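TRAP solute Binding Protein (Uncultured marine bacterium, PDB 5I7I) probably captures aromatic acids such as 3-hydroxybenzoate outside the cytoplasm and hands them to a TRAP membrane transporter. Local coordinates at residues A267-A270 with G271-W274; P36-S39 with N40-V44; V207-E210 with I211-S214; K333-I336 with S337-D340. All blocks are in the same frame, centred on the assembly; numbering follows the deposited sequence.

Contact 1. Residues A267-A270 with G271-W274; sequences AKLA and GQLW
A267, K268, L269 and A270 each offer their carbonyl to the NH four residues on, at G271, Q272, L273 and W274, in the regular pattern of an alpha helix. These bonds run from 2.8 Å (A270 O to W274 N) to 2.9 Å (A267 O to G271 N). Apolar pairing follows the same spacing: the branch point L269 CG lies 4.1 Å from the methyl L273 CD1. A270 CB sits 4.4 Å from W274 CE3, a small methyl suiting a place beside a broad indole. The indole also turns its edge back on the helix, with CE3 3.2 Å from A270 O near the ring plane; its chi1 of -105° departs from a staggered value. Among polar side chains, K268 and Q272 cross obliquely, the extended lysine bringing CE to 3.6 Å from Q272 NE2, while that amide nitrogen is hydrogen-bonded to E115. Around this part of helix 264-287, helix 114-126 packs on A267 and K268, F43 of helix 38-54 touches A270 and L273, and W274 joins the rings of F43, F142, F238 and F277.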
ATOM      1  N   ALA A 267       6.443   4.436  11.010  1.00  6.77           N
ATOM      2  CA  ALA A 267       6.096   4.731   9.630  1.00  6.69           C
ATOM      3  C   ALA A 267       7.335   5.065   8.816  1.00  6.70           C
ATOM      4  O   ALA A 267       7.433   4.666   7.649  1.00  7.45           O
ATOM      5  CB  ALA A 267       5.102   5.881   9.577  1.00  7.22           C
ATOM      6  N   LYS A 268       8.279   5.814   9.408  1.00  6.99           N
ATOM      7  CA  LYS A 268       9.516   6.156   8.712  1.00  7.33           C
ATOM      8  C   LYS A 268      10.324   4.900   8.411  1.00  6.90           C
ATOM      9  O   LYS A 268      10.777   4.701   7.276  1.00  7.32           O
ATOM     10  CB  LYS A 268      10.325   7.147   9.555  1.00  8.44           C
ATOM     11  CG  LYS A 268      11.682   7.483   8.978  1.00  8.98           C
ATOM     12  CD  LYS A 268      12.385   8.531   9.815  1.00 11.29           C
ATOM     13  CE  LYS A 268      13.646   9.011   9.129  1.00 15.23           C
ATOM     14  NZ  LYS A 268      14.246  10.162   9.837  1.00 20.01           N
ATOM     15  N   LEU A 269      10.498   4.039   9.418  1.00  6.86           N
ATOM     16  CA  LEU A 269      11.214   2.786   9.234  1.00  7.15           C
ATOM     17  C   LEU A 269      10.528   1.930   8.177  1.00  7.05           C
ATOM     18  O   LEU A 269      11.178   1.370   7.292  1.00  7.32           O
ATOM     19  CB  LEU A 269      11.256   2.048  10.575  1.00  7.20           C
ATOM     20  CG  LEU A 269      11.875   0.655  10.571  1.00  9.42           C
ATOM     21  CD1 LEU A 269      13.285   0.686  10.007  1.00 12.55           C
ATOM     22  CD2 LEU A 269      11.885   0.073  11.976  1.00 11.22           C
ATOM     23  N   ALA A 270       9.205   1.822   8.248  1.00  6.24           N
ATOM     24  CA  ALA A 270       8.467   1.044   7.260  1.00  6.00           C
ATOM     25  C   ALA A 270       8.692   1.584   5.858  1.00  6.33           C
ATOM     26  O   ALA A 270       8.917   0.811   4.922  1.00  6.63           O
ATOM     27  CB  ALA A 270       6.979   1.057   7.590  1.00  6.81           C
ATOM     28  N   GLY A 271       8.615   2.908   5.684  1.00  6.10           N
ATOM     29  CA  GLY A 271       8.833   3.466   4.364  1.00  6.11           C
ATOM     30  C   GLY A 271      10.235   3.198   3.868  1.00  6.18           C
ATOM     31  O   GLY A 271      10.436   2.866   2.699  1.00  7.01           O
ATOM     32  N   GLN A 272      11.222   3.345   4.748  1.00  6.41           N
ATOM     33  CA  GLN A 272      12.598   3.028   4.377  1.00  6.60           C
ATOM     34  C   GLN A 272      12.721   1.573   3.954  1.00  6.85           C
ATOM     35  O   GLN A 272      13.362   1.249   2.951  1.00  6.45           O
ATOM     36  CB  GLN A 272      13.530   3.331   5.553  1.00  6.97           C
ATOM     37  CG  GLN A 272      13.635   4.828   5.839  1.00 10.33           C
ATOM     38  CD  GLN A 272      14.355   5.131   7.132  1.00 12.88           C
ATOM     39  OE1 GLN A 272      14.332   4.336   8.070  1.00 12.86           O
ATOM     40  NE2 GLN A 272      15.008   6.276   7.187  1.00 14.40           N
ATOM     41  N   LEU A 273      12.105   0.679   4.714  1.00  6.27           N
ATOM     42  CA  LEU A 273      12.134  -0.731   4.346  1.00  6.75           C
ATOM     43  C   LEU A 273      11.503  -0.954   2.986  1.00  6.67           C
ATOM     44  O   LEU A 273      12.037  -1.709   2.172  1.00  6.01           O
ATOM     45  CB  LEU A 273      11.407  -1.560   5.390  1.00  6.58           C
ATOM     46  CG  LEU A 273      12.163  -1.817   6.685  1.00  7.46           C
ATOM     47  CD1 LEU A 273      11.210  -2.273   7.754  1.00  8.30           C
ATOM     48  CD2 LEU A 273      13.259  -2.841   6.465  1.00  8.74           C
ATOM     49  N   TRP A 274      10.339  -0.336   2.739  1.00  6.18           N
ATOM     50  CA  TRP A 274       9.645  -0.588   1.479  1.00  6.08           C
ATOM     51  C   TRP A 274      10.414  -0.025   0.287  1.00  6.15           C
ATOM     52  O   TRP A 274      10.392  -0.625  -0.794  1.00  7.14           O
ATOM     53  CB  TRP A 274       8.189  -0.109   1.524  1.00  5.53           C
ATOM     54  CG  TRP A 274       7.258  -1.279   1.664  1.00  6.01           C
ATOM     55  CD1 TRP A 274       6.625  -1.924   0.656  1.00  6.23           C
ATOM     56  CD2 TRP A 274       6.921  -1.974   2.871  1.00  5.53           C
ATOM     57  NE1 TRP A 274       5.898  -2.975   1.152  1.00  5.52           N
ATOM     58  CE2 TRP A 274       6.056  -3.025   2.511  1.00  5.55           C
ATOM     59  CE3 TRP A 274       7.262  -1.813   4.219  1.00  6.04           C
ATOM     60  CZ2 TRP A 274       5.516  -3.905   3.454  1.00  6.85           C
ATOM     61  CZ3 TRP A 274       6.713  -2.680   5.154  1.00  5.68           C
ATOM     62  CH2 TRP A 274       5.857  -3.711   4.767  1.00  5.88           C
TER

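Contact 2. Residues P36-S39 with N40-V44; sequences PANS and NAKFV
This is a local contact at the opening of helix 38-54, the crossover helix of the beta-alpha-beta unit formed with strands 25-31 and 59-64; the carbonyls of A37, N38 and S39 bond there to the NH groups of N40, A41, K42 and V44. A37 is the N-cap; its carbonyl oxygen takes two donors, a straight bond from A41 N at 2.9 Å (172° at the hydrogen) and a more bent one from N40 N, which approaches from above the carbonyl plane. The next carbonyl, N38 O, receives K42 N, but S39 O skips to V44 N at 2.9 Å, five residues on, so the helix widens into a pi-type turn. That widening takes in F43, whose CB is 3.4 Å from S39 O and whose ring meets F142 and F240 edge to face. K42 bends at its last torsion (chi4 52°), bringing NZ to a water that also donates to P36 O and, at 2.7 Å, to N38 OD1. A second water joins S39 OG to N40 OD1, while N40 ND2 bonds to P34 O. N38 ND2 is hydrogen-bonded to E210 OE2. Short polar residues suit a helix start, where they can reach backbone groups and waters near the chain; here both asparagines use each end of their amides, and a positive lysine near the shared water would probably strengthen its donation to the two oxygens.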
ATOM      1  N   PRO A  36       6.562 -15.746   3.123  1.00 10.27           N
ATOM      2  CA  PRO A  36       7.786 -15.132   2.568  1.00 11.52           C
ATOM      3  C   PRO A  36       7.640 -13.683   2.130  1.00  8.29           C
ATOM      4  O   PRO A  36       8.663 -13.033   1.859  1.00  9.38           O
ATOM      5  CB  PRO A  36       8.102 -16.013   1.355  1.00 15.24           C
ATOM      6  CG  PRO A  36       7.330 -17.234   1.549  1.00 10.76           C
ATOM      7  CD  PRO A  36       6.104 -16.889   2.317  1.00  9.63           C
ATOM      8  N   ALA A  37       6.438 -13.162   2.007  1.00  8.13           N
ATOM      9  CA  ALA A  37       6.294 -11.795   1.540  1.00  7.11           C
ATOM     10  C   ALA A  37       6.998 -10.855   2.505  1.00  7.53           C
ATOM     11  O   ALA A  37       7.002 -11.058   3.717  1.00  6.88           O
ATOM     12  CB  ALA A  37       4.812 -11.413   1.447  1.00  8.17           C
ATOM     13  N   ASN A  38       7.546  -9.772   1.961  1.00  6.89           N
ATOM     14  CA  ASN A  38       8.254  -8.796   2.787  1.00  6.39           C
ATOM     15  C   ASN A  38       7.424  -8.325   3.977  1.00  6.57           C
ATOM     16  O   ASN A  38       7.953  -8.171   5.090  1.00  7.04           O
ATOM     17  CB  ASN A  38       8.677  -7.611   1.940  1.00  6.55           C
ATOM     18  CG  ASN A  38       9.701  -7.995   0.916  1.00  6.80           C
ATOM     19  OD1 ASN A  38      10.675  -8.721   1.197  1.00  8.28           O
ATOM     20  ND2 ASN A  38       9.492  -7.537  -0.307  1.00  7.23           N
ATOM     21  N   SER A  39       6.131  -8.038   3.759  1.00  7.45           N
ATOM     22  CA  SER A  39       5.311  -7.528   4.846  1.00  5.83           C
ATOM     23  C   SER A  39       5.348  -8.435   6.065  1.00  7.24           C
ATOM     24  O   SER A  39       5.327  -7.951   7.201  1.00  7.62           O
ATOM     25  CB  SER A  39       3.878  -7.281   4.390  1.00  7.27           C
ATOM     26  OG  SER A  39       3.251  -8.483   4.000  1.00  7.17           O
ATOM     27  N   ASN A  40       5.420  -9.749   5.854  1.00  6.41           N
ATOM     28  CA  ASN A  40       5.505 -10.686   6.967  1.00  7.41           C
ATOM     29  C   ASN A  40       6.956 -10.903   7.381  1.00  7.42           C
ATOM     30  O   ASN A  40       7.330 -10.643   8.522  1.00  8.68           O
ATOM     31  CB  ASN A  40       4.857 -12.015   6.577  1.00  6.83           C
ATOM     32  CG  ASN A  40       3.366 -11.913   6.412  1.00  7.64           C
ATOM     33  OD1 ASN A  40       2.674 -11.301   7.217  1.00  6.57           O
ATOM     34  ND2 ASN A  40       2.866 -12.486   5.328  1.00  7.54           N
ATOM     35  N   ALA A  41       7.797 -11.341   6.456  1.00  5.83           N
ATOM     36  CA  ALA A  41       9.118 -11.832   6.825  1.00  7.34           C
ATOM     37  C   ALA A  41      10.072 -10.712   7.215  1.00  8.10           C
ATOM     38  O   ALA A  41      10.955 -10.928   8.051  1.00  9.39           O
ATOM     39  CB  ALA A  41       9.712 -12.653   5.678  1.00  9.75           C
ATOM     40  N   LYS A  42       9.894  -9.510   6.650  1.00  7.71           N
ATOM     41  CA  LYS A  42      10.843  -8.424   6.844  1.00  6.96           C
ATOM     42  C   LYS A  42      10.218  -7.192   7.473  1.00  7.02           C
ATOM     43  O   LYS A  42      10.896  -6.166   7.615  1.00  7.93           O
ATOM     44  CB  LYS A  42      11.563  -8.102   5.533  1.00  8.67           C
ATOM     45  CG  LYS A  42      12.487  -9.243   5.104  1.00 10.56           C
ATOM     46  CD  LYS A  42      13.228  -8.906   3.818  1.00 11.64           C
ATOM     47  CE  LYS A  42      14.272  -9.983   3.470  1.00 16.72           C
ATOM     48  NZ  LYS A  42      13.689 -11.353   3.467  1.00 19.21           N
ATOM     49  N   PHE A  43       8.972  -7.280   7.900  1.00  7.75           N
ATOM     50  CA  PHE A  43       8.347  -6.177   8.619  1.00  8.55           C
ATOM     51  C   PHE A  43       7.683  -6.689   9.890  1.00  7.04           C
ATOM     52  O   PHE A  43       8.157  -6.391  10.991  1.00  8.48           O
ATOM     53  CB  PHE A  43       7.409  -5.330   7.742  1.00  6.94           C
ATOM     54  CG  PHE A  43       6.767  -4.227   8.502  1.00  6.99           C
ATOM     55  CD1 PHE A  43       7.502  -3.158   8.935  1.00  6.65           C
ATOM     56  CD2 PHE A  43       5.444  -4.311   8.866  1.00  5.33           C
ATOM     57  CE1 PHE A  43       6.903  -2.150   9.707  1.00  7.73           C
ATOM     58  CE2 PHE A  43       4.851  -3.319   9.643  1.00  7.61           C
ATOM     59  CZ  PHE A  43       5.587  -2.247  10.057  1.00  8.09           C
ATOM     60  N   VAL A  44       6.628  -7.489   9.775  1.00  7.76           N
ATOM     61  CA  VAL A  44       5.899  -7.899  10.976  1.00  6.83           C
ATOM     62  C   VAL A  44       6.737  -8.843  11.827  1.00  7.28           C
ATOM     63  O   VAL A  44       6.737  -8.743  13.061  1.00  7.97           O
ATOM     64  CB  VAL A  44       4.536  -8.498  10.615  1.00  6.67           C
ATOM     65  CG1 VAL A  44       3.848  -9.060  11.875  1.00 10.22           C
ATOM     66  CG2 VAL A  44       3.648  -7.432   9.944  1.00  8.14           C
TER
HETATM   67  O   HOH W   1      10.864 -11.118   2.427  1.00 15.24           O
HETATM   68  O   HOH W   2       1.603  -9.023   6.129  1.00  7.45           O

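Contact 3. Residues V207-E210 with I211-S214; sequences VPWE and IMPS. With 3HB (3-hydroxybenzoic acid), chain C.
V207 and I211 meet at about a right angle, V207 CB lying 3.7 Å from I211 CG2. I211 sets CG1 anti to its backbone N (chi1 -167°), which sends CG1 and CD1 to the ligand, CD1 3.7 Å from C4 of 3-hydroxybenzoate, and turns CG2 back to the valine. V207 in turn spreads its methyls, CG1 toward the ligand carboxylate and CG2 to 3.7 Å from M212 CG. The residues run from the end of strand 204-207 into the loop that follows, part of the aromatic acid pocket of this family 7 solute-binding protein; M212 N closes a turn on W209 O. M212 then bends at its last torsion (chi3 67°), and SD comes obliquely to 3.9 Å from W209 CE3, a Met-aromatic contact. P208, a rigid ring, puts CG 3.1 Å from the ligand O3. E210 bends sharply at chi2 (92°), bringing OE1 to accept the ligand hydroxyl O3 at 2.6 Å. With an alanine at E210, that hydroxyl and the N38 amide would probably both lose their acceptor, weakening the grip on the ligand. 3-Hydroxybenzoate is also hydrogen-bonded to Y94 OH and R168 NH2, while a water lies 2.8 Å from S214 OG and donates to E210 O.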
ATOM      1  N   VAL A 207       1.653  -2.881  -9.613  1.00  5.14           N
ATOM      2  CA  VAL A 207       2.172  -3.199  -8.285  1.00  5.99           C
ATOM      3  C   VAL A 207       3.572  -2.620  -8.218  1.00  4.27           C
ATOM      4  O   VAL A 207       4.228  -2.459  -9.255  1.00  5.95           O
ATOM      5  CB  VAL A 207       2.299  -4.712  -8.006  1.00  6.61           C
ATOM      6  CG1 VAL A 207       0.996  -5.311  -7.518  1.00  7.04           C
ATOM      7  CG2 VAL A 207       2.799  -5.479  -9.221  1.00  6.76           C
ATOM      8  N   PRO A 208       4.095  -2.354  -7.034  1.00  5.54           N
ATOM      9  CA  PRO A 208       5.531  -2.123  -6.905  1.00  5.53           C
ATOM     10  C   PRO A 208       6.275  -3.428  -7.143  1.00  5.31           C
ATOM     11  O   PRO A 208       5.692  -4.507  -7.194  1.00  7.00           O
ATOM     12  CB  PRO A 208       5.681  -1.645  -5.461  1.00  5.60           C
ATOM     13  CG  PRO A 208       4.591  -2.400  -4.745  1.00  7.33           C
ATOM     14  CD  PRO A 208       3.441  -2.502  -5.715  1.00  6.14           C
ATOM     15  N   TRP A 209       7.591  -3.335  -7.292  1.00  5.72           N
ATOM     16  CA  TRP A 209       8.376  -4.553  -7.491  1.00  7.06           C
ATOM     17  C   TRP A 209       8.260  -5.497  -6.300  1.00  7.69           C
ATOM     18  O   TRP A 209       8.279  -6.715  -6.480  1.00  7.07           O
ATOM     19  CB  TRP A 209       9.844  -4.211  -7.686  1.00  6.03           C
ATOM     20  CG  TRP A 209      10.239  -3.420  -8.876  1.00  5.81           C
ATOM     21  CD1 TRP A 209      10.771  -2.159  -8.875  1.00  7.62           C
ATOM     22  CD2 TRP A 209      10.227  -3.845 -10.244  1.00  7.52           C
ATOM     23  NE1 TRP A 209      11.078  -1.773 -10.148  1.00  7.22           N
ATOM     24  CE2 TRP A 209      10.761  -2.789 -11.009  1.00  7.56           C
ATOM     25  CE3 TRP A 209       9.841  -5.018 -10.894  1.00  7.03           C
ATOM     26  CZ2 TRP A 209      10.907  -2.872 -12.384  1.00  8.93           C
ATOM     27  CZ3 TRP A 209       9.996  -5.099 -12.251  1.00  7.02           C
ATOM     28  CH2 TRP A 209      10.529  -4.030 -12.989  1.00  8.52           C
ATOM     29  N   GLU A 210       8.200  -4.957  -5.072  1.00  5.44           N
ATOM     30  CA  GLU A 210       8.536  -5.750  -3.884  1.00  6.81           C
ATOM     31  C   GLU A 210       7.593  -6.916  -3.676  1.00  7.08           C
ATOM     32  O   GLU A 210       8.004  -7.940  -3.121  1.00  7.06           O
ATOM     33  CB  GLU A 210       8.542  -4.860  -2.634  1.00  7.99           C
ATOM     34  CG  GLU A 210       7.170  -4.311  -2.220  1.00  5.98           C
ATOM     35  CD  GLU A 210       6.424  -5.169  -1.213  1.00  6.49           C
ATOM     36  OE1 GLU A 210       5.238  -4.858  -0.939  1.00  7.56           O
ATOM     37  OE2 GLU A 210       7.002  -6.147  -0.678  1.00  7.13           O
ATOM     38  N   ILE A 211       6.328  -6.775  -4.085  1.00  6.92           N
ATOM     39  CA  ILE A 211       5.318  -7.814  -3.858  1.00  6.83           C
ATOM     40  C   ILE A 211       5.386  -8.903  -4.915  1.00  7.05           C
ATOM     41  O   ILE A 211       4.812  -9.977  -4.725  1.00  8.77           O
ATOM     42  CB  ILE A 211       3.906  -7.174  -3.753  1.00  6.15           C
ATOM     43  CG1 ILE A 211       2.866  -8.161  -3.209  1.00  7.84           C
ATOM     44  CG2 ILE A 211       3.469  -6.604  -5.085  1.00  7.10           C
ATOM     45  CD1 ILE A 211       3.164  -8.685  -1.818  1.00  9.61           C
ATOM     46  N   MET A 212       6.080  -8.662  -6.025  1.00  6.55           N
ATOM     47  CA  MET A 212       5.919  -9.537  -7.184  1.00  6.02           C
ATOM     48  C   MET A 212       6.504 -10.915  -6.958  1.00  5.86           C
ATOM     49  O   MET A 212       5.852 -11.908  -7.327  1.00  7.39           O
ATOM     50  CB  MET A 212       6.504  -8.874  -8.427  1.00  6.58           C
ATOM     51  CG  MET A 212       5.720  -7.669  -8.852  1.00  7.54           C
ATOM     52  SD  MET A 212       6.415  -6.772 -10.240  1.00  8.00           S
ATOM     53  CE  MET A 212       6.221  -7.934 -11.572  1.00  9.60           C
ATOM     54  N   PRO A 213       7.704 -11.066  -6.406  1.00  7.52           N
ATOM     55  CA  PRO A 213       8.284 -12.416  -6.360  1.00  7.82           C
ATOM     56  C   PRO A 213       7.505 -13.358  -5.470  1.00  8.58           C
ATOM     57  O   PRO A 213       7.530 -14.573  -5.698  1.00 10.71           O
ATOM     58  CB  PRO A 213       9.709 -12.165  -5.860  1.00  9.71           C
ATOM     59  CG  PRO A 213      10.003 -10.745  -6.287  1.00  9.16           C
ATOM     60  CD  PRO A 213       8.697 -10.033  -6.055  1.00  7.84           C
ATOM     61  N   SER A 214       6.793 -12.828  -4.480  1.00  7.46           N
ATOM     62  CA  SER A 214       6.004 -13.651  -3.573  1.00  8.77           C
ATOM     63  C   SER A 214       4.862 -14.363  -4.286  1.00  9.94           C
ATOM     64  O   SER A 214       4.332 -15.344  -3.755  1.00 10.13           O
ATOM     65  CB  SER A 214       5.436 -12.784  -2.452  1.00  9.53           C
ATOM     66  OG  SER A 214       6.464 -12.052  -1.813  1.00 10.25           O
TER
HETATM   67  C1' 3HB C 401      -1.304  -4.524  -3.875  1.00  6.71           C
HETATM   68  O1' 3HB C 401      -1.061  -3.918  -4.950  1.00  6.21           O
HETATM   69  O2' 3HB C 401      -2.463  -4.954  -3.640  1.00  6.74           O
HETATM   70  C1  3HB C 401      -0.190  -4.804  -2.875  1.00  5.35           C
HETATM   71  C2  3HB C 401       1.052  -4.197  -3.054  1.00  6.65           C
HETATM   72  C3  3HB C 401       2.072  -4.443  -2.170  1.00  6.31           C
HETATM   73  C4  3HB C 401       1.886  -5.307  -1.123  1.00  5.94           C
HETATM   74  C5  3HB C 401       0.646  -5.912  -0.938  1.00  6.92           C
HETATM   75  C6  3HB C 401      -0.393  -5.668  -1.813  1.00  6.66           C
HETATM   76  O3  3HB C 401       3.289  -3.831  -2.363  1.00  7.59           O
HETATM   77  O   HOH W   3       6.786  -9.439  -0.853  1.00  8.79           O

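Contact 4. Residues K333-I336 with S337-D340; sequences KDLI and SKYD
Y339 rests its ring beside the backbone of L335, with CD2 3.2 Å from L335 O, and carries K338 CD over one face, 3.8 Å above the plane and displaced toward the rim. K338 and L335 lie side by side and point the same way, K338 CD 4.0 Å from L335 CD2, so the aliphatic stem of the lysine is lined by a leucine and a tyrosine while its NZ goes on to a salt bridge with E123. E123 also takes the tyrosine hydroxyl, so one carboxylate ties down two neighbouring side chains. A leucine in place of Y339 would probably leave E123 without its hydroxyl partner and K338 without a flat surface to lie on. S337 sets OG between its own backbone N and carbonyl carbon (chi1 68°), the crowded position; a water donates to D334 OD1 (2.8 Å) and also bonds to S337 OG. A small hydroxyl fits this exposed spot, and D334 has a salt bridge to K330. The main chain bonds i to i+4, from S337 N to K333 O (3.1 Å) onward; Y339 N adds a weak bond to I336 O, and D340 N bonds to S337 O, a tightening to three-residue spacing. Apolar residues inward and charged ones outward are typical of an amphipathic helix, here helix 325-339, whose L335 and I336 pack on A120 of helix 114-126 and, for I336, on the loop residues F105, M110 and A112.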
ATOM      1  N   LYS A 333       0.154  16.783  -0.205  0.61  6.72           N
ATOM      2  CA  LYS A 333       1.305  17.207  -1.000  0.61  6.17           C
ATOM      3  C   LYS A 333       2.350  17.891  -0.131  0.61  8.21           C
ATOM      4  O   LYS A 333       3.558  17.656  -0.290  0.61  6.89           O
ATOM      5  CB  LYS A 333       0.851  18.159  -2.106  0.61  6.45           C
ATOM      6  CG  LYS A 333       0.090  17.484  -3.224  0.61  6.49           C
ATOM      7  CD  LYS A 333      -0.762  18.476  -4.019  0.61  9.64           C
ATOM      8  CE  LYS A 333       0.077  19.465  -4.811  0.61  8.12           C
ATOM      9  NZ  LYS A 333       0.704  18.828  -5.991  0.61  8.40           N
ATOM     10  N   ASP A 334       1.914  18.783   0.759  1.00  7.50           N
ATOM     11  CA  ASP A 334       2.866  19.493   1.604  1.00  7.13           C
ATOM     12  C   ASP A 334       3.587  18.535   2.547  1.00  7.62           C
ATOM     13  O   ASP A 334       4.775  18.708   2.811  1.00  7.60           O
ATOM     14  CB  ASP A 334       2.140  20.583   2.394  1.00  8.40           C
ATOM     15  CG  ASP A 334       1.675  21.735   1.526  1.00  8.31           C
ATOM     16  OD1 ASP A 334       2.154  21.836   0.370  1.00 11.59           O
ATOM     17  OD2 ASP A 334       0.827  22.541   1.980  1.00 10.78           O
ATOM     18  N   LEU A 335       2.886  17.540   3.095  1.00  9.16           N
ATOM     19  CA  LEU A 335       3.540  16.604   4.019  1.00  7.79           C
ATOM     20  C   LEU A 335       4.540  15.728   3.288  1.00  8.05           C
ATOM     21  O   LEU A 335       5.617  15.433   3.817  1.00  9.42           O
ATOM     22  CB  LEU A 335       2.505  15.745   4.756  1.00  6.53           C
ATOM     23  CG  LEU A 335       1.674  16.482   5.799  1.00  9.75           C
ATOM     24  CD1 LEU A 335       0.529  15.576   6.261  1.00 11.27           C
ATOM     25  CD2 LEU A 335       2.502  16.963   6.973  1.00 13.51           C
ATOM     26  N   ILE A 336       4.213  15.310   2.063  1.00  6.83           N
ATOM     27  CA  ILE A 336       5.158  14.528   1.276  1.00  7.52           C
ATOM     28  C   ILE A 336       6.436  15.324   1.047  1.00  8.05           C
ATOM     29  O   ILE A 336       7.546  14.815   1.225  1.00  8.79           O
ATOM     30  CB  ILE A 336       4.508  14.065  -0.038  1.00  7.78           C
ATOM     31  CG1 ILE A 336       3.403  13.053   0.268  1.00  6.92           C
ATOM     32  CG2 ILE A 336       5.530  13.473  -1.002  1.00  8.71           C
ATOM     33  CD1 ILE A 336       2.486  12.755  -0.880  1.00  8.11           C
ATOM     34  N   SER A 337       6.304  16.595   0.668  1.00  8.06           N
ATOM     35  CA  SER A 337       7.518  17.367   0.418  1.00  8.99           C
ATOM     36  C   SER A 337       8.261  17.674   1.715  1.00  9.50           C
ATOM     37  O   SER A 337       9.496  17.693   1.726  1.00 10.49           O
ATOM     38  CB  SER A 337       7.233  18.622  -0.408  1.00 14.33           C
ATOM     39  OG  SER A 337       6.471  19.590   0.290  1.00 17.81           O
ATOM     40  N   LYS A 338       7.539  17.842   2.822  1.00  9.03           N
ATOM     41  CA  LYS A 338       8.184  18.090   4.108  1.00  9.67           C
ATOM     42  C   LYS A 338       9.138  16.961   4.456  1.00 10.26           C
ATOM     43  O   LYS A 338      10.248  17.201   4.937  1.00 11.31           O
ATOM     44  CB  LYS A 338       7.098  18.212   5.175  1.00 10.22           C
ATOM     45  CG  LYS A 338       7.561  18.092   6.618  1.00 16.78           C
ATOM     46  CD  LYS A 338       6.333  17.978   7.548  1.00 11.95           C
ATOM     47  CE  LYS A 338       6.717  17.898   8.971  1.00 17.90           C
ATOM     48  NZ  LYS A 338       5.558  18.243   9.799  1.00 13.29           N
ATOM     49  N   TYR A 339       8.725  15.730   4.199  1.00  9.78           N
ATOM     50  CA  TYR A 339       9.506  14.567   4.567  1.00 10.46           C
ATOM     51  C   TYR A 339      10.446  14.091   3.468  1.00 11.18           C
ATOM     52  O   TYR A 339      11.166  13.117   3.672  1.00 11.99           O
ATOM     53  CB  TYR A 339       8.571  13.439   5.019  1.00  9.90           C
ATOM     54  CG  TYR A 339       7.926  13.701   6.354  1.00  9.72           C
ATOM     55  CD1 TYR A 339       8.680  13.681   7.515  1.00 10.66           C
ATOM     56  CD2 TYR A 339       6.570  13.956   6.462  1.00  9.15           C
ATOM     57  CE1 TYR A 339       8.109  13.907   8.740  1.00 10.89           C
ATOM     58  CE2 TYR A 339       5.988  14.195   7.673  1.00  8.94           C
ATOM     59  CZ  TYR A 339       6.759  14.166   8.819  1.00 10.44           C
ATOM     60  OH  TYR A 339       6.181  14.397  10.061  1.00 11.90           O
ATOM     61  N   ASP A 340      10.493  14.774   2.331  1.00 11.15           N
ATOM     62  CA  ASP A 340      11.279  14.333   1.180  1.00 12.47           C
ATOM     63  C   ASP A 340      12.720  14.805   1.331  1.00 19.46           C
ATOM     64  O   ASP A 340      13.154  15.806   0.757  1.00 26.73           O
ATOM     65  CB  ASP A 340      10.654  14.878  -0.088  1.00 13.97           C
ATOM     66  CG  ASP A 340      11.378  14.437  -1.317  1.00 19.72           C
ATOM     67  OD1 ASP A 340      12.027  13.376  -1.256  1.00 16.26           O
ATOM     68  OD2 ASP A 340      11.286  15.150  -2.333  1.00 22.07           O
TER
HETATM   69  O   HOH W   4       4.485  21.115  -1.031  1.00 19.14           O

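Overall arrangement
Along the chain the order is contact 2, contact 3, contact 1, contact 4. The first three touch one another, their centres 12 to 16 Å apart. Contact 3 supplies V207, P208, E210 and I211 to the ligand pocket, W274 of contact 1 comes within about 4 Å of the ligand, and contact 2 backs them through N38, bonded to E210, and F43, packed on A270 and W274. Strand 204-207 belongs to the six-strand sheet, whereas helix 38-54 joins strands 25-31 and 59-64 of the five-strand one, so the pocket draws on both. Contact 4 stands 25 to 27 Å (centres) from contacts 3 and 2; helix 114-126 touches both it and contact 1.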